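Long-range contacts in soluble lytic murein transglycosylase (Escherichia coli, PDB 1QSA), which cleaves the glycosidic bonds between N-acetylmuramic acid and N-acetylglucosamine in peptidoglycan, forming 1,6-anhydromuramic products: residues E340-L345 with A357-E362; K370-V375 with Q416-R421; E447-A452 with A596-F601. All blocks are in the same frame, centred on the assembly; numbering follows the deposited sequence.

The three contacts follow one another along the chain, each closing before the next opens, and each joins different parts of an almost wholly helical protein. Contact 1 ties together two successive helices and lies apart from the others, its nearest atoms about 8 Å from contact 3 and about 19 Å from contact 2. Contact 2 sets a loop on helix 413-425. Contacts 2 and 3, with centres about 17 Å apart, touch directly: Arg421 NH1 forms a 3.0 Å salt bridge with Glu447 OE2. Contact 3 is the buried one and lies nearest the predicted active site, the side chain of Tyr598 being about 11 Å from that of Glu478; two sulfate ions bind at Arg448.

Contact 1 of 3, residues E340-L345 with A357-E362; sequences EILHQL and AQRIGE
NE2 of His343 donates a hydrogen bond to OE2 of Glu362 at 2.9 Å, fairly straight with an N-H...O angle of 161°, and this His-carboxylate pair joins helix 335-346 to the turn that follows helix 351-359, two successive helices of the alpha-superhelix. The second helix finishes in a Schellman motif, with Glu362 N bonded to Ala357 O at 3.0 Å and Gly361 N to Gln358 O at 3.2 Å. Gly361, at positive phi, is the C-prime residue, and just beyond it the side chain of Glu362, directed at helix 335-346, reaches His343. The carboxylate meets the ring at its edge, with OE2 almost in the imidazole plane and the N-H meeting it from the syn side; the two planes are turned 33° against each other. A negative carboxylate at this distance would be expected to steady a positive charge on the histidine.

Apolar groups close the seam beside this bond. Leu342 and Ile360 lie alongside each other, running in opposite directions, and Leu342 CD1 sits only 3.2 Å from Ile360 CG2, tighter than ordinary van der Waals packing. The same Leu342 CD1 is 4.2 Å from CG of Arg359, whose bent chain then leads away, carrying its guanidinium to a salt bridge with Asp327 and a hydrogen bond with Tyr323 on helix 319-331. In Ile360 a chi1 of 60° puts CG1 between the backbone N and the carbonyl carbon and leaves CG2 beside the N, facing the leucine; the CG1 branch carries Ile360 CD1 to 3.4 Å from His343 NE2, obliquely to the ring.

Contact 2 of 3, residues K370-V375 with Q416-R421; sequences KAPQNV and QAQLAR
Gln418 closes the first shell of this contact with a single strong polar bond: its NE2 donates to the backbone O of Asn374 at 2.8 Å, with an N-H...O angle of 160°. The acceptor lies close to the plane of the amide, while the donor is tilted from the carbonyl plane. Extended beyond CG, the side chain carries its amide to the Asn374 carbonyl, and Gln418 CG packs 3.8 Å from CG of Pro372, the two side chains crossing at about a right angle. With an alanine here, the Asn374 carbonyl would probably lose its side-chain donor and a gap would open beside the Pro372 ring.

Small and branched groups fill the remainder. Ala371 points its CB at the helix, 3.6 Å from CB of Arg421, and Pro372 CD rests 4.0 Å from the methyl of Ala417. On the far limb of the loop, Val375 CG1 lies 3.6 Å from CG of Arg421, so that the aliphatic root of the arginine packs against both Ala371 and Val375. That root is placed by CG standing anti to the backbone N (chi1 -173°), after which the chain bends and leads its charged end off. There NH1 meets Glu447 and Glu446 in salt bridges that are likely to hold the charged end in place.

The irregular segment 370-375, a linker between helix 351-359 and the short helix 378-381, lies over helix 413-425 of the Slt family's all-helical L domain, whose other sides pack through Leu419 on helix 397-408 and through Ala420 on helix 429-438.

Contact 3 of 3, residues E447-A452 with A596-F601; sequences ERFPLA and AYYRYF. With SO4 (sulfate ion), chain B; SO4 (sulfate ion), chain H.
Phe449 and Tyr597 each set CG anti to their own carbonyl carbon, beside the backbone N (chi1 -60° and -63°), and these matched torsions swing the two rings together. Tyr597 CD2 comes over one face of the phenylalanine, toward its rim, and lies 3.3 Å from Phe449 CE2; the ring planes meet obliquely, 42° apart. Tyr598 approaches the same phenylalanine across its edge, and Tyr598 OH reaches past to donate a 2.8 Å hydrogen bond to Pro450 O, while Trp481 NE1 bonds to that hydroxyl as well.

An inverse gamma turn is centred on Leu451 in the segment that follows helix 445-448, and helix 582-601 packs against it. Helix 468-479 of the lysozyme-like SLT domain touches Tyr598 through Ser469 and Met472. Leu451 CD2 meets the edge of the Tyr598 ring at CD1, 3.7 Å away, and CB of Phe601, 4.2 Å away.

Arg448 spreads its guanidinium under Phe449, with CE2 over the centre of its face, and turns its edge to two sulfates, probably picked up from the crystallisation medium. Arg448 NH1 donates to O2 of the chain B sulfate at 2.8 Å, and Arg448 NH2 gives an almost straight bond to O4 of that ion at 3.0 Å. Arg448 NH2 also bonds O1 of the chain H sulfate at 2.8 Å. Tyr597 OH stands 2.9 Å from O2 of the chain B ion.

Contact 1 of 3, residues E340-L345 with A357-E362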
loop_
_atom_site.group_PDB
_atom_site.type_symbol
_atom_site.label_atom_id
_atom_site.label_comp_id
_atom_site.label_asym_id
_atom_site.label_seq_id
_atom_site.Cartn_x
_atom_site.Cartn_y
_atom_site.Cartn_z
ATOM N N GLU A 340 -19.717 28.414 8.525
ATOM C CA GLU A 340 -20.708 27.387 8.217
ATOM C C GLU A 340 -19.948 26.207 7.594
ATOM O O GLU A 340 -20.241 25.042 7.896
ATOM C CB GLU A 340 -21.787 27.920 7.275
ATOM C CG GLU A 340 -22.840 26.880 6.869
ATOM C CD GLU A 340 -23.506 26.163 8.051
ATOM O OE1 GLU A 340 -23.761 26.801 9.102
ATOM O OE2 GLU A 340 -23.784 24.946 7.920
ATOM N N ILE A 341 -18.947 26.505 6.761
ATOM C CA ILE A 341 -18.141 25.450 6.142
ATOM C C ILE A 341 -17.398 24.689 7.233
ATOM O O ILE A 341 -17.382 23.454 7.237
ATOM C CB ILE A 341 -17.096 26.003 5.122
ATOM C CG1 ILE A 341 -17.799 26.592 3.893
ATOM C CG2 ILE A 341 -16.116 24.872 4.697
ATOM C CD1 ILE A 341 -16.854 27.302 2.915
ATOM N N LEU A 342 -16.783 25.428 8.153
ATOM C CA LEU A 342 -16.034 24.837 9.266
ATOM C C LEU A 342 -16.958 23.993 10.145
ATOM O O LEU A 342 -16.602 22.889 10.537
ATOM C CB LEU A 342 -15.341 25.931 10.090
ATOM C CG LEU A 342 -14.248 26.712 9.343
ATOM C CD1 LEU A 342 -13.614 27.727 10.288
ATOM C CD2 LEU A 342 -13.171 25.750 8.805
ATOM N N HIS A 343 -18.162 24.490 10.422
ATOM C CA HIS A 343 -19.103 23.733 11.244
ATOM C C HIS A 343 -19.555 22.455 10.536
ATOM O O HIS A 343 -19.757 21.429 11.186
ATOM C CB HIS A 343 -20.299 24.602 11.660
ATOM C CG HIS A 343 -20.013 25.490 12.834
ATOM N ND1 HIS A 343 -20.340 26.830 12.854
ATOM C CD2 HIS A 343 -19.432 25.230 14.026
ATOM C CE1 HIS A 343 -19.970 27.356 14.009
ATOM N NE2 HIS A 343 -19.415 26.405 14.737
ATOM N N GLN A 344 -19.700 22.508 9.212
ATOM C CA GLN A 344 -20.084 21.312 8.453
ATOM C C GLN A 344 -18.946 20.293 8.515
ATOM O O GLN A 344 -19.175 19.095 8.653
ATOM C CB GLN A 344 -20.418 21.658 7.005
ATOM C CG GLN A 344 -21.806 22.246 6.842
ATOM C CD GLN A 344 -22.877 21.367 7.470
ATOM O OE1 GLN A 344 -23.184 20.284 6.965
ATOM N NE2 GLN A 344 -23.429 21.818 8.592
ATOM N N LEU A 345 -17.713 20.785 8.426
ATOM C CA LEU A 345 -16.543 19.912 8.480
ATOM C C LEU A 345 -16.430 19.210 9.831
ATOM O O LEU A 345 -16.111 18.024 9.889
ATOM C CB LEU A 345 -15.265 20.707 8.191
ATOM C CG LEU A 345 -14.876 20.892 6.726
ATOM C CD1 LEU A 345 -13.636 21.773 6.641
ATOM C CD2 LEU A 345 -14.598 19.528 6.093
ATOM N N ALA A 357 -12.356 22.442 13.995
ATOM C CA ALA A 357 -12.722 22.681 15.387
ATOM C C ALA A 357 -11.681 23.570 16.088
ATOM O O ALA A 357 -12.042 24.547 16.751
ATOM C CB ALA A 357 -12.870 21.357 16.118
ATOM N N GLN A 358 -10.393 23.245 15.931
ATOM C CA GLN A 358 -9.340 24.040 16.551
ATOM C C GLN A 358 -9.309 25.471 15.981
ATOM O O GLN A 358 -9.118 26.425 16.727
ATOM C CB GLN A 358 -7.968 23.365 16.395
ATOM C CG GLN A 358 -6.858 24.079 17.175
ATOM C CD GLN A 358 -5.694 23.175 17.592
ATOM O OE1 GLN A 358 -5.648 21.991 17.248
ATOM N NE2 GLN A 358 -4.738 23.746 18.317
ATOM N N ARG A 359 -9.562 25.613 14.683
ATOM C CA ARG A 359 -9.557 26.934 14.043
ATOM C C ARG A 359 -10.597 27.870 14.664
ATOM O O ARG A 359 -10.284 29.020 14.968
ATOM C CB ARG A 359 -9.770 26.816 12.526
ATOM C CG ARG A 359 -9.743 28.166 11.773
ATOM C CD ARG A 359 -8.379 28.833 11.939
ATOM N NE ARG A 359 -8.310 30.205 11.416
ATOM C CZ ARG A 359 -8.086 30.511 10.144
ATOM N NH1 ARG A 359 -8.023 29.556 9.225
ATOM N NH2 ARG A 359 -8.000 31.793 9.781
ATOM N N ILE A 360 -11.810 27.379 14.907
ATOM C CA ILE A 360 -12.834 28.245 15.505
ATOM C C ILE A 360 -12.945 28.184 17.028
ATOM O O ILE A 360 -13.873 28.748 17.611
ATOM C CB ILE A 360 -14.214 28.043 14.865
ATOM C CG1 ILE A 360 -14.693 26.599 15.042
ATOM C CG2 ILE A 360 -14.158 28.442 13.404
ATOM C CD1 ILE A 360 -15.994 26.323 14.319
ATOM N N GLY A 361 -11.996 27.504 17.666
ATOM C CA GLY A 361 -11.977 27.411 19.114
ATOM C C GLY A 361 -13.067 26.592 19.769
ATOM O O GLY A 361 -13.461 26.873 20.903
ATOM N N GLU A 362 -13.564 25.585 19.059
ATOM C CA GLU A 362 -14.602 24.718 19.599
ATOM C C GLU A 362 -14.048 23.312 19.815
ATOM O O GLU A 362 -13.090 22.905 19.165
ATOM C CB GLU A 362 -15.818 24.698 18.672
ATOM C CG GLU A 362 -16.574 26.024 18.654
ATOM C CD GLU A 362 -17.687 26.070 17.626
ATOM O OE1 GLU A 362 -18.291 25.018 17.332
ATOM O OE2 GLU A 362 -17.962 27.172 17.112
#

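Contact 2 of 3, residues K370-V375 with Q416-R421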
loop_
_atom_site.group_PDB
_atom_site.type_symbol
_atom_site.label_atom_id
_atom_site.label_comp_id
_atom_site.label_asym_id
_atom_site.label_seq_id
_atom_site.Cartn_x
_atom_site.Cartn_y
_atom_site.Cartn_z
ATOM N N LYS A 370 -20.907 2.102 18.915
ATOM C CA LYS A 370 -20.548 0.941 19.718
ATOM C C LYS A 370 -20.903 -0.366 19.033
ATOM O O LYS A 370 -21.860 -0.438 18.265
ATOM C CB LYS A 370 -21.261 0.983 21.068
ATOM C CG LYS A 370 -20.872 2.147 21.966
ATOM C CD LYS A 370 -21.702 2.114 23.243
ATOM C CE LYS A 370 -21.500 3.357 24.093
ATOM N NZ LYS A 370 -22.339 3.329 25.327
ATOM N N ALA A 371 -20.120 -1.405 19.312
ATOM C CA ALA A 371 -20.401 -2.724 18.758
ATOM C C ALA A 371 -21.570 -3.280 19.593
ATOM O O ALA A 371 -21.901 -2.736 20.653
ATOM C CB ALA A 371 -19.171 -3.620 18.890
ATOM N N PRO A 372 -22.227 -4.346 19.116
ATOM C CA PRO A 372 -23.350 -4.932 19.862
ATOM C C PRO A 372 -22.954 -5.353 21.281
ATOM O O PRO A 372 -21.790 -5.661 21.546
ATOM C CB PRO A 372 -23.714 -6.157 19.019
ATOM C CG PRO A 372 -23.339 -5.742 17.626
ATOM C CD PRO A 372 -22.016 -5.046 17.837
ATOM N N GLN A 373 -23.926 -5.353 22.190
ATOM C CA GLN A 373 -23.681 -5.755 23.574
ATOM C C GLN A 373 -23.297 -7.235 23.627
ATOM O O GLN A 373 -22.455 -7.632 24.432
ATOM C CB GLN A 373 -24.924 -5.506 24.432
ATOM C CG GLN A 373 -25.271 -4.035 24.605
ATOM C CD GLN A 373 -24.215 -3.276 25.390
ATOM O OE1 GLN A 373 -23.422 -3.870 26.128
ATOM N NE2 GLN A 373 -24.222 -1.953 25.261
ATOM N N ASN A 374 -23.937 -8.036 22.776
ATOM C CA ASN A 374 -23.667 -9.472 22.680
ATOM C C ASN A 374 -22.769 -9.724 21.471
ATOM O O ASN A 374 -23.191 -9.513 20.334
ATOM C CB ASN A 374 -24.963 -10.265 22.476
ATOM C CG ASN A 374 -25.828 -10.309 23.713
ATOM O OD1 ASN A 374 -25.549 -11.060 24.650
ATOM N ND2 ASN A 374 -26.910 -9.537 23.707
ATOM N N VAL A 375 -21.549 -10.197 21.715
ATOM C CA VAL A 375 -20.602 -10.471 20.636
ATOM C C VAL A 375 -20.518 -11.951 20.280
ATOM O O VAL A 375 -19.862 -12.328 19.302
ATOM C CB VAL A 375 -19.184 -9.957 20.982
ATOM C CG1 VAL A 375 -19.231 -8.479 21.272
ATOM C CG2 VAL A 375 -18.613 -10.714 22.162
ATOM N N GLN A 416 -19.501 -8.323 11.483
ATOM C CA GLN A 416 -18.120 -7.818 11.445
ATOM C C GLN A 416 -17.791 -6.976 12.688
ATOM O O GLN A 416 -16.659 -7.032 13.205
ATOM C CB GLN A 416 -17.857 -7.063 10.140
ATOM C CG GLN A 416 -17.884 -7.994 8.922
ATOM C CD GLN A 416 -17.969 -7.253 7.599
ATOM O OE1 GLN A 416 -18.695 -6.272 7.481
ATOM N NE2 GLN A 416 -17.254 -7.742 6.588
ATOM N N ALA A 417 -18.786 -6.244 13.200
ATOM C CA ALA A 417 -18.608 -5.431 14.407
ATOM C C ALA A 417 -18.503 -6.336 15.642
ATOM O O ALA A 417 -17.732 -6.063 16.563
ATOM C CB ALA A 417 -19.774 -4.424 14.556
ATOM N N GLN A 418 -19.285 -7.419 15.661
ATOM C CA GLN A 418 -19.213 -8.368 16.773
ATOM C C GLN A 418 -17.835 -9.014 16.776
ATOM O O GLN A 418 -17.236 -9.165 17.828
ATOM C CB GLN A 418 -20.258 -9.469 16.638
ATOM C CG GLN A 418 -21.686 -9.031 16.883
ATOM C CD GLN A 418 -22.643 -10.188 16.703
ATOM O OE1 GLN A 418 -22.672 -10.828 15.648
ATOM N NE2 GLN A 418 -23.427 -10.471 17.730
ATOM N N LEU A 419 -17.355 -9.415 15.596
ATOM C CA LEU A 419 -16.035 -10.033 15.479
ATOM C C LEU A 419 -14.936 -9.039 15.906
ATOM O O LEU A 419 -13.995 -9.401 16.615
ATOM C CB LEU A 419 -15.807 -10.555 14.046
ATOM C CG LEU A 419 -16.580 -11.838 13.672
ATOM C CD1 LEU A 419 -16.450 -12.143 12.186
ATOM C CD2 LEU A 419 -16.055 -13.012 14.509
ATOM N N ALA A 420 -15.074 -7.779 15.499
ATOM C CA ALA A 420 -14.104 -6.752 15.887
ATOM C C ALA A 420 -14.066 -6.636 17.421
ATOM O O ALA A 420 -12.995 -6.665 18.029
ATOM C CB ALA A 420 -14.477 -5.397 15.264
ATOM N N ARG A 421 -15.245 -6.595 18.043
ATOM C CA ARG A 421 -15.327 -6.466 19.504
ATOM C C ARG A 421 -14.837 -7.720 20.223
ATOM O O ARG A 421 -14.234 -7.625 21.283
ATOM C CB ARG A 421 -16.755 -6.126 19.933
ATOM C CG ARG A 421 -16.887 -5.814 21.419
ATOM C CD ARG A 421 -16.119 -4.554 21.787
ATOM N NE ARG A 421 -15.968 -4.399 23.235
ATOM C CZ ARG A 421 -15.659 -3.254 23.836
ATOM N NH1 ARG A 421 -15.466 -2.151 23.120
ATOM N NH2 ARG A 421 -15.536 -3.215 25.159
#

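Contact 3 of 3, residues E447-A452 with A596-F601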
loop_
_atom_site.group_PDB
_atom_site.type_symbol
_atom_site.label_atom_id
_atom_site.label_comp_id
_atom_site.label_asym_id
_atom_site.label_seq_id
_atom_site.Cartn_x
_atom_site.Cartn_y
_atom_site.Cartn_z
ATOM N N GLU A 447 -12.601 0.154 18.747
ATOM C CA GLU A 447 -12.039 -1.051 18.133
ATOM C C GLU A 447 -10.975 -0.723 17.092
ATOM O O GLU A 447 -10.059 -1.522 16.854
ATOM C CB GLU A 447 -13.144 -1.918 17.510
ATOM C CG GLU A 447 -14.136 -2.531 18.522
ATOM C CD GLU A 447 -15.151 -1.536 19.052
ATOM O OE1 GLU A 447 -15.496 -0.571 18.342
ATOM O OE2 GLU A 447 -15.628 -1.725 20.189
ATOM N N ARG A 448 -11.087 0.453 16.474
ATOM C CA ARG A 448 -10.104 0.889 15.481
ATOM C C ARG A 448 -8.811 1.390 16.141
ATOM O O ARG A 448 -7.746 1.363 15.522
ATOM C CB ARG A 448 -10.650 2.056 14.636
ATOM C CG ARG A 448 -11.851 1.718 13.724
ATOM C CD ARG A 448 -12.226 2.923 12.828
ATOM N NE ARG A 448 -11.140 3.254 11.919
ATOM C CZ ARG A 448 -10.860 4.483 11.485
ATOM N NH1 ARG A 448 -11.638 5.515 11.807
ATOM N NH2 ARG A 448 -9.820 4.676 10.689
ATOM N N PHE A 449 -8.908 1.880 17.377
ATOM C CA PHE A 449 -7.742 2.441 18.050
ATOM C C PHE A 449 -7.585 1.881 19.448
ATOM O O PHE A 449 -7.642 2.613 20.439
ATOM C CB PHE A 449 -7.876 3.974 18.053
ATOM C CG PHE A 449 -7.955 4.556 16.670
ATOM C CD1 PHE A 449 -6.807 4.627 15.875
ATOM C CD2 PHE A 449 -9.193 4.905 16.109
ATOM C CE1 PHE A 449 -6.893 5.024 14.532
ATOM C CE2 PHE A 449 -9.293 5.301 14.774
ATOM C CZ PHE A 449 -8.141 5.358 13.979
ATOM N N PRO A 450 -7.308 0.569 19.541
ATOM C CA PRO A 450 -7.142 -0.077 20.842
ATOM C C PRO A 450 -5.874 0.363 21.566
ATOM O O PRO A 450 -4.884 0.705 20.914
ATOM C CB PRO A 450 -7.076 -1.556 20.474
ATOM C CG PRO A 450 -6.390 -1.540 19.130
ATOM C CD PRO A 450 -7.100 -0.396 18.436
ATOM N N LEU A 451 -5.900 0.326 22.902
ATOM C CA LEU A 451 -4.743 0.694 23.717
ATOM C C LEU A 451 -3.776 -0.484 23.780
ATOM O O LEU A 451 -3.517 -1.057 24.847
ATOM C CB LEU A 451 -5.179 1.107 25.128
ATOM C CG LEU A 451 -6.078 2.343 25.167
ATOM C CD1 LEU A 451 -6.465 2.652 26.613
ATOM C CD2 LEU A 451 -5.377 3.539 24.530
ATOM N N ALA A 452 -3.207 -0.799 22.626
ATOM C CA ALA A 452 -2.289 -1.924 22.477
ATOM C C ALA A 452 -0.915 -1.736 23.124
ATOM O O ALA A 452 -0.323 -0.650 23.046
ATOM C CB ALA A 452 -2.131 -2.231 21.010
ATOM N N ALA A 596 -4.892 12.185 18.506
ATOM C CA ALA A 596 -6.079 12.748 19.167
ATOM C C ALA A 596 -7.000 11.619 19.665
ATOM O O ALA A 596 -7.478 11.671 20.806
ATOM C CB ALA A 596 -6.829 13.682 18.227
ATOM N N TYR A 597 -7.207 10.586 18.846
ATOM C CA TYR A 597 -8.045 9.459 19.266
ATOM C C TYR A 597 -7.425 8.784 20.488
ATOM O O TYR A 597 -8.124 8.474 21.443
ATOM C CB TYR A 597 -8.179 8.421 18.153
ATOM C CG TYR A 597 -8.869 8.900 16.906
ATOM C CD1 TYR A 597 -9.863 9.872 16.960
ATOM C CD2 TYR A 597 -8.514 8.379 15.652
ATOM C CE1 TYR A 597 -10.494 10.319 15.797
ATOM C CE2 TYR A 597 -9.127 8.822 14.493
ATOM C CZ TYR A 597 -10.116 9.796 14.574
ATOM O OH TYR A 597 -10.703 10.261 13.428
ATOM N N TYR A 598 -6.106 8.570 20.462
ATOM C CA TYR A 598 -5.430 7.943 21.593
ATOM C C TYR A 598 -5.525 8.772 22.855
ATOM O O TYR A 598 -5.772 8.233 23.940
ATOM C CB TYR A 598 -3.982 7.564 21.238
ATOM C CG TYR A 598 -3.936 6.186 20.607
ATOM C CD1 TYR A 598 -4.236 5.056 21.366
ATOM C CD2 TYR A 598 -3.731 6.015 19.239
ATOM C CE1 TYR A 598 -4.349 3.785 20.779
ATOM C CE2 TYR A 598 -3.845 4.737 18.637
ATOM C CZ TYR A 598 -4.162 3.639 19.412
ATOM O OH TYR A 598 -4.372 2.409 18.816
ATOM N N ARG A 599 -5.385 10.087 22.720
ATOM C CA ARG A 599 -5.507 10.967 23.875
ATOM C C ARG A 599 -6.917 10.819 24.445
ATOM O O ARG A 599 -7.076 10.685 25.655
ATOM C CB ARG A 599 -5.211 12.425 23.493
ATOM C CG ARG A 599 -3.705 12.686 23.374
ATOM C CD ARG A 599 -3.392 14.088 22.877
ATOM N NE ARG A 599 -4.018 15.110 23.719
ATOM C CZ ARG A 599 -3.555 15.516 24.902
ATOM N NH1 ARG A 599 -2.427 15.013 25.406
ATOM N NH2 ARG A 599 -4.216 16.447 25.580
ATOM N N TYR A 600 -7.921 10.752 23.572
ATOM C CA TYR A 600 -9.295 10.602 24.026
ATOM C C TYR A 600 -9.474 9.324 24.846
ATOM O O TYR A 600 -10.017 9.365 25.958
ATOM C CB TYR A 600 -10.282 10.610 22.850
ATOM C CG TYR A 600 -11.703 10.357 23.300
ATOM C CD1 TYR A 600 -12.483 11.392 23.809
ATOM C CD2 TYR A 600 -12.242 9.067 23.279
ATOM C CE1 TYR A 600 -13.767 11.147 24.288
ATOM C CE2 TYR A 600 -13.521 8.814 23.761
ATOM C CZ TYR A 600 -14.273 9.857 24.261
ATOM O OH TYR A 600 -15.543 9.612 24.729
ATOM N N PHE A 601 -9.011 8.194 24.309
ATOM C CA PHE A 601 -9.149 6.923 25.004
ATOM C C PHE A 601 -8.298 6.810 26.265
ATOM O O PHE A 601 -8.540 5.947 27.106
ATOM C CB PHE A 601 -8.944 5.755 24.032
ATOM C CG PHE A 601 -10.067 5.604 23.048
ATOM C CD1 PHE A 601 -11.369 5.347 23.492
ATOM C CD2 PHE A 601 -9.846 5.762 21.684
ATOM C CE1 PHE A 601 -12.435 5.256 22.591
ATOM C CE2 PHE A 601 -10.905 5.672 20.774
ATOM C CZ PHE A 601 -12.205 5.420 21.226
HETATM S S SO4 B . -9.929 8.630 10.349
HETATM O O1 SO4 B . -9.019 9.662 10.886
HETATM O O2 SO4 B . -10.889 8.231 11.397
HETATM O O3 SO4 B . -10.654 9.208 9.205
HETATM O O4 SO4 B . -9.172 7.453 9.887
HETATM S S SO4 H . -7.348 2.478 8.875
HETATM O O1 SO4 H . -7.380 3.804 9.522
HETATM O O2 SO4 H . -7.037 2.635 7.442
HETATM O O3 SO4 H . -6.311 1.650 9.513
HETATM O O4 SO4 H . -8.660 1.831 9.029
#